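Local coordinates for hypothetical protein TTHA1606 (Thermus thermophilus, PDB 2YYB) that is of unknown function but belongs to the GTP cyclohydrolase 1 type 2/NIF3 family and probably binds divalent metal ions, at residues L28-K33 with H65-G70; L61-G66 with I91-A96. All coordinates share one frame; numbering follows the deposited sequence.

Contact 1: L28-K33 with H65-G70; sequences LQVEGK and HGLFWG
Q29 reaches across from near the end of its strand and lays its amide against the backbone of the loop at G66-F68. Its CG stands opposite the carbonyl carbon (chi1 -56°) and the chain runs on extended, which carries OE1 to L67 N. The bond is 2.6 Å from L67 N to Q29 OE1 and fairly straight, 162° at the hydrogen. The N-H of L67 comes in within the amide carbonyl plane, onto a lone pair of OE1. The other end of that amide, NE2, is tied to L25 O, so both polar atoms are held and the group's flip is fixed. The Q29 amide runs by the F68 ring, heading the other way, the two planes 62° apart, with Q29 CD 4.0 Å from F68 CD2. The backbone O of Q29 meets the ring's edge, 3.8 Å from F68 CE2. Next along, V30 adds an apolar touch, its CG2 4.1 Å from L67 CD1. Q29 and V30 both face L93, a classic beta bulge that sets this edge of strand 27-30 on strand 92-95. V30 also packs on L86 and F87 of helix 77-88, while I75 of a second subunit covers V30 and F68.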
loop_
_atom_site.group_PDB
_atom_site.type_symbol
_atom_site.label_atom_id
_atom_site.label_comp_id
_atom_site.label_asym_id
_atom_site.label_seq_id
_atom_site.Cartn_x
_atom_site.Cartn_y
_atom_site.Cartn_z
ATOM N N LEU A 28 10.306 11.519 24.591
ATOM C CA LEU A 28 11.584 11.095 25.147
ATOM C C LEU A 28 12.180 10.000 24.273
ATOM O O LEU A 28 11.647 8.899 24.213
ATOM C CB LEU A 28 11.407 10.563 26.577
ATOM C CG LEU A 28 12.680 10.123 27.312
ATOM C CD1 LEU A 28 13.588 11.306 27.608
ATOM C CD2 LEU A 28 12.284 9.455 28.603
ATOM N N GLN A 29 13.291 10.293 23.607
ATOM C CA GLN A 29 13.922 9.307 22.738
ATOM C C GLN A 29 14.975 8.483 23.454
ATOM O O GLN A 29 15.160 7.327 23.126
ATOM C CB GLN A 29 14.555 9.985 21.519
ATOM C CG GLN A 29 13.591 10.823 20.706
ATOM C CD GLN A 29 14.087 11.066 19.282
ATOM O OE1 GLN A 29 15.280 11.305 19.059
ATOM N NE2 GLN A 29 13.168 11.017 18.316
ATOM N N VAL A 30 15.685 9.082 24.406
ATOM C CA VAL A 30 16.697 8.353 25.164
ATOM C C VAL A 30 16.588 8.749 26.620
ATOM O O VAL A 30 16.605 9.930 26.963
ATOM C CB VAL A 30 18.140 8.632 24.661
ATOM C CG1 VAL A 30 19.141 7.830 25.490
ATOM C CG2 VAL A 30 18.273 8.254 23.191
ATOM N N GLU A 31 16.462 7.748 27.479
ATOM C CA GLU A 31 16.322 7.970 28.909
ATOM C C GLU A 31 17.672 8.252 29.586
ATOM O O GLU A 31 18.699 7.719 29.176
ATOM C CB GLU A 31 15.632 6.749 29.522
ATOM C CG GLU A 31 15.423 6.789 31.030
ATOM C CD GLU A 31 14.901 5.456 31.559
ATOM O OE1 GLU A 31 13.738 5.113 31.266
ATOM O OE2 GLU A 31 15.658 4.739 32.251
ATOM N N GLY A 32 17.643 9.119 30.606
ATOM C CA GLY A 32 18.823 9.506 31.374
ATOM C C GLY A 32 18.464 9.607 32.854
ATOM O O GLY A 32 17.581 8.884 33.321
ATOM N N LYS A 33 19.126 10.499 33.589
ATOM C CA LYS A 33 18.874 10.687 35.022
ATOM C C LYS A 33 17.406 10.935 35.339
ATOM O O LYS A 33 16.704 11.625 34.587
ATOM C CB LYS A 33 19.620 11.908 35.560
ATOM C CG LYS A 33 21.104 11.897 35.477
ATOM C CD LYS A 33 21.620 13.304 35.736
ATOM C CE LYS A 33 23.129 13.326 35.570
ATOM N NZ LYS A 33 23.723 14.700 35.601
ATOM N N HIS A 65 15.392 18.117 15.891
ATOM C CA HIS A 65 15.694 16.985 15.017
ATOM C C HIS A 65 16.358 15.864 15.828
ATOM O O HIS A 65 17.563 15.919 16.106
ATOM C CB HIS A 65 16.625 17.444 13.882
ATOM C CG HIS A 65 16.024 18.481 12.978
ATOM N ND1 HIS A 65 14.881 18.255 12.235
ATOM C CD2 HIS A 65 16.414 19.747 12.687
ATOM C CE1 HIS A 65 14.595 19.336 11.528
ATOM N NE2 HIS A 65 15.510 20.255 11.784
ATOM N N GLY A 66 15.573 14.856 16.202
ATOM C CA GLY A 66 16.087 13.762 17.000
ATOM C C GLY A 66 16.796 12.621 16.292
ATOM O O GLY A 66 17.253 12.746 15.165
ATOM N N LEU A 67 16.866 11.482 16.964
ATOM C CA LEU A 67 17.558 10.317 16.438
ATOM C C LEU A 67 16.745 9.327 15.631
ATOM O O LEU A 67 17.299 8.607 14.803
ATOM C CB LEU A 67 18.206 9.550 17.585
ATOM C CG LEU A 67 19.358 10.212 18.324
ATOM C CD1 LEU A 67 19.749 9.334 19.492
ATOM C CD2 LEU A 67 20.525 10.419 17.382
ATOM N N PHE A 68 15.439 9.287 15.865
ATOM C CA PHE A 68 14.588 8.330 15.185
ATOM C C PHE A 68 13.644 8.883 14.120
ATOM O O PHE A 68 13.051 9.947 14.290
ATOM C CB PHE A 68 13.803 7.558 16.240
ATOM C CG PHE A 68 14.677 6.814 17.206
ATOM C CD1 PHE A 68 15.464 5.750 16.772
ATOM C CD2 PHE A 68 14.761 7.206 18.536
ATOM C CE1 PHE A 68 16.314 5.099 17.646
ATOM C CE2 PHE A 68 15.617 6.552 19.415
ATOM C CZ PHE A 68 16.390 5.505 18.970
ATOM N N TRP A 69 13.509 8.138 13.021
ATOM C CA TRP A 69 12.639 8.529 11.921
ATOM C C TRP A 69 11.923 7.327 11.301
ATOM O O TRP A 69 11.710 7.301 10.099
ATOM C CB TRP A 69 13.447 9.247 10.829
ATOM C CG TRP A 69 14.310 10.377 11.329
ATOM C CD1 TRP A 69 15.608 10.291 11.757
ATOM C CD2 TRP A 69 13.925 11.754 11.490
ATOM N NE1 TRP A 69 16.054 11.526 12.173
ATOM C CE2 TRP A 69 15.044 12.442 12.021
ATOM C CE3 TRP A 69 12.747 12.475 11.235
ATOM C CZ2 TRP A 69 15.021 13.816 12.304
ATOM C CZ3 TRP A 69 12.723 13.855 11.518
ATOM C CH2 TRP A 69 13.857 14.504 12.047
ATOM N N GLY A 70 11.549 6.342 12.113
ATOM C CA GLY A 70 10.869 5.168 11.580
ATOM C C GLY A 70 11.839 4.124 11.026
ATOM O O GLY A 70 11.525 2.934 10.941
#

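Contact 2: L61-G66 with I91-A96; sequences LIVHHG and INLYAA
L61 and L93 project together from one face of the sheet, shoulder to shoulder, L61 CG 4.0 Å from L93 CD1. Further along that face, V63 directs CG2 at L93 CD1 and at A95 CB, the latter 4.1 Å from V63 CG2. The A95 methyl packs against G66 CA, 3.8 Å from A95 CB. On the other face I62 and Y94 are neighbours at a looser 4.5 Å, I62 CG1 to Y94 CB. Parallel backbone bonds join the strands: L61 N to N92 O, Y94 N to L61 O, V63 N to Y94 O and A96 N to V63 O. Where the chain turns, the H64 ring swings out with CG trans to the backbone N (chi1 -179°), and ND1 makes a weak, bent bond (125°) to A96 O, 2.9 Å away. Its NE2 is weakly hydrogen-bonded to E214 and D101, residues also predicted to bind metal. With an alanine at this corner, A96 O would probably lose its weak imidazole donor, and the predicted metal site one of its likely ligands. Helix 77-88 links strands 60-63 and 92-95 as a beta-alpha-beta crossover; helix 47-55 covers L61 and L93 through F50, and helix 216-229 covers I62.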
loop_
_atom_site.group_PDB
_atom_site.type_symbol
_atom_site.label_atom_id
_atom_site.label_comp_id
_atom_site.label_asym_id
_atom_site.label_seq_id
_atom_site.Cartn_x
_atom_site.Cartn_y
_atom_site.Cartn_z
ATOM N N LEU A 61 18.192 17.218 27.510
ATOM C CA LEU A 61 18.465 17.828 26.203
ATOM C C LEU A 61 17.239 17.765 25.298
ATOM O O LEU A 61 16.673 16.685 25.052
ATOM C CB LEU A 61 19.632 17.106 25.522
ATOM C CG LEU A 61 20.064 17.649 24.175
ATOM C CD1 LEU A 61 20.228 19.158 24.271
ATOM C CD2 LEU A 61 21.351 17.002 23.741
ATOM N N ILE A 62 16.820 18.936 24.827
ATOM C CA ILE A 62 15.673 19.052 23.941
ATOM C C ILE A 62 16.163 19.409 22.536
ATOM O O ILE A 62 16.896 20.386 22.362
ATOM C CB ILE A 62 14.737 20.163 24.430
ATOM C CG1 ILE A 62 14.227 19.813 25.836
ATOM C CG2 ILE A 62 13.609 20.391 23.399
ATOM C CD1 ILE A 62 13.359 20.864 26.477
ATOM N N VAL A 63 15.773 18.625 21.537
ATOM C CA VAL A 63 16.186 18.917 20.164
ATOM C C VAL A 63 14.988 18.875 19.212
ATOM O O VAL A 63 13.999 18.174 19.471
ATOM C CB VAL A 63 17.265 17.917 19.674
ATOM C CG1 VAL A 63 18.506 18.019 20.563
ATOM C CG2 VAL A 63 16.693 16.490 19.662
ATOM N N HIS A 64 15.078 19.634 18.118
ATOM C CA HIS A 64 13.999 19.678 17.124
ATOM C C HIS A 64 14.143 18.467 16.201
ATOM O O HIS A 64 13.146 17.860 15.798
ATOM C CB HIS A 64 14.064 20.982 16.314
ATOM C CG HIS A 64 12.970 21.127 15.290
ATOM N ND1 HIS A 64 11.630 21.135 15.619
ATOM C CD2 HIS A 64 13.020 21.252 13.941
ATOM C CE1 HIS A 64 10.904 21.250 14.522
ATOM N NE2 HIS A 64 11.723 21.321 13.488
ATOM N N HIS A 65 15.392 18.117 15.891
ATOM C CA HIS A 65 15.694 16.985 15.017
ATOM C C HIS A 65 16.358 15.864 15.828
ATOM O O HIS A 65 17.563 15.919 16.106
ATOM C CB HIS A 65 16.625 17.444 13.882
ATOM C CG HIS A 65 16.024 18.481 12.978
ATOM N ND1 HIS A 65 14.881 18.255 12.235
ATOM C CD2 HIS A 65 16.414 19.747 12.687
ATOM C CE1 HIS A 65 14.595 19.336 11.528
ATOM N NE2 HIS A 65 15.510 20.255 11.784
ATOM N N GLY A 66 15.573 14.856 16.202
ATOM C CA GLY A 66 16.087 13.762 17.000
ATOM C C GLY A 66 16.796 12.621 16.292
ATOM O O GLY A 66 17.253 12.746 15.165
ATOM N N ILE A 91 22.271 11.919 30.407
ATOM C CA ILE A 91 21.488 12.891 29.651
ATOM C C ILE A 91 20.196 12.321 29.061
ATOM O O ILE A 91 20.214 11.276 28.414
ATOM C CB ILE A 91 22.348 13.473 28.506
ATOM C CG1 ILE A 91 23.582 14.149 29.097
ATOM C CG2 ILE A 91 21.506 14.433 27.635
ATOM C CD1 ILE A 91 24.653 14.529 28.095
ATOM N N ASN A 92 19.082 13.003 29.305
ATOM C CA ASN A 92 17.796 12.585 28.759
ATOM C C ASN A 92 17.691 13.286 27.406
ATOM O O ASN A 92 18.040 14.463 27.299
ATOM C CB ASN A 92 16.636 13.063 29.634
ATOM C CG ASN A 92 16.558 12.349 30.962
ATOM O OD1 ASN A 92 16.212 11.165 31.048
ATOM N ND2 ASN A 92 16.863 13.077 32.018
ATOM N N LEU A 93 17.233 12.566 26.379
ATOM C CA LEU A 93 17.073 13.141 25.041
ATOM C C LEU A 93 15.599 13.189 24.730
ATOM O O LEU A 93 14.950 12.135 24.660
ATOM C CB LEU A 93 17.756 12.296 23.962
ATOM C CG LEU A 93 17.753 13.003 22.600
ATOM C CD1 LEU A 93 18.557 14.295 22.699
ATOM C CD2 LEU A 93 18.328 12.111 21.526
ATOM N N TYR A 94 15.082 14.408 24.564
ATOM C CA TYR A 94 13.672 14.643 24.252
ATOM C C TYR A 94 13.598 15.326 22.870
ATOM O O TYR A 94 14.158 16.419 22.658
ATOM C CB TYR A 94 13.032 15.545 25.315
ATOM C CG TYR A 94 11.540 15.712 25.148
ATOM C CD1 TYR A 94 10.657 14.827 25.745
ATOM C CD2 TYR A 94 11.015 16.731 24.362
ATOM C CE1 TYR A 94 9.267 14.948 25.567
ATOM C CE2 TYR A 94 9.641 16.870 24.174
ATOM C CZ TYR A 94 8.766 15.976 24.783
ATOM O OH TYR A 94 7.398 16.124 24.653
ATOM N N ALA A 95 12.911 14.691 21.931
ATOM C CA ALA A 95 12.814 15.249 20.589
ATOM C C ALA A 95 11.401 15.759 20.280
ATOM O O ALA A 95 10.404 15.112 20.624
ATOM C CB ALA A 95 13.262 14.184 19.545
ATOM N N ALA A 96 11.330 16.927 19.644
ATOM C CA ALA A 96 10.053 17.548 19.268
ATOM C C ALA A 96 10.176 18.096 17.844
ATOM O O ALA A 96 10.790 19.142 17.624
ATOM C CB ALA A 96 9.700 18.677 20.243
#

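Overall arrangement
The two contacts have centres about 6 Å apart and both reach one mixed five-stranded sheet. Within this chain strand 27-30 is outermost, antiparallel to 92-95, which pairs in parallel with 60-63. Along the chain 28-33 comes first, then 61-66 runs straight into 65-70, sharing H65 and G66, and 91-96 follows after helix 77-88. They also touch directly: Q29 N bonds to L93 O, G32 N to N92 OD1, and the Q29 amide packs on A95. Contact 2 is thus the interior of the sheet, and contact 1 ties its outermost strand, where Q29 and E31 also make backbone hydrogen bonds to a second subunit, to the loop leaving the predicted metal-binding histidines H64 and H65.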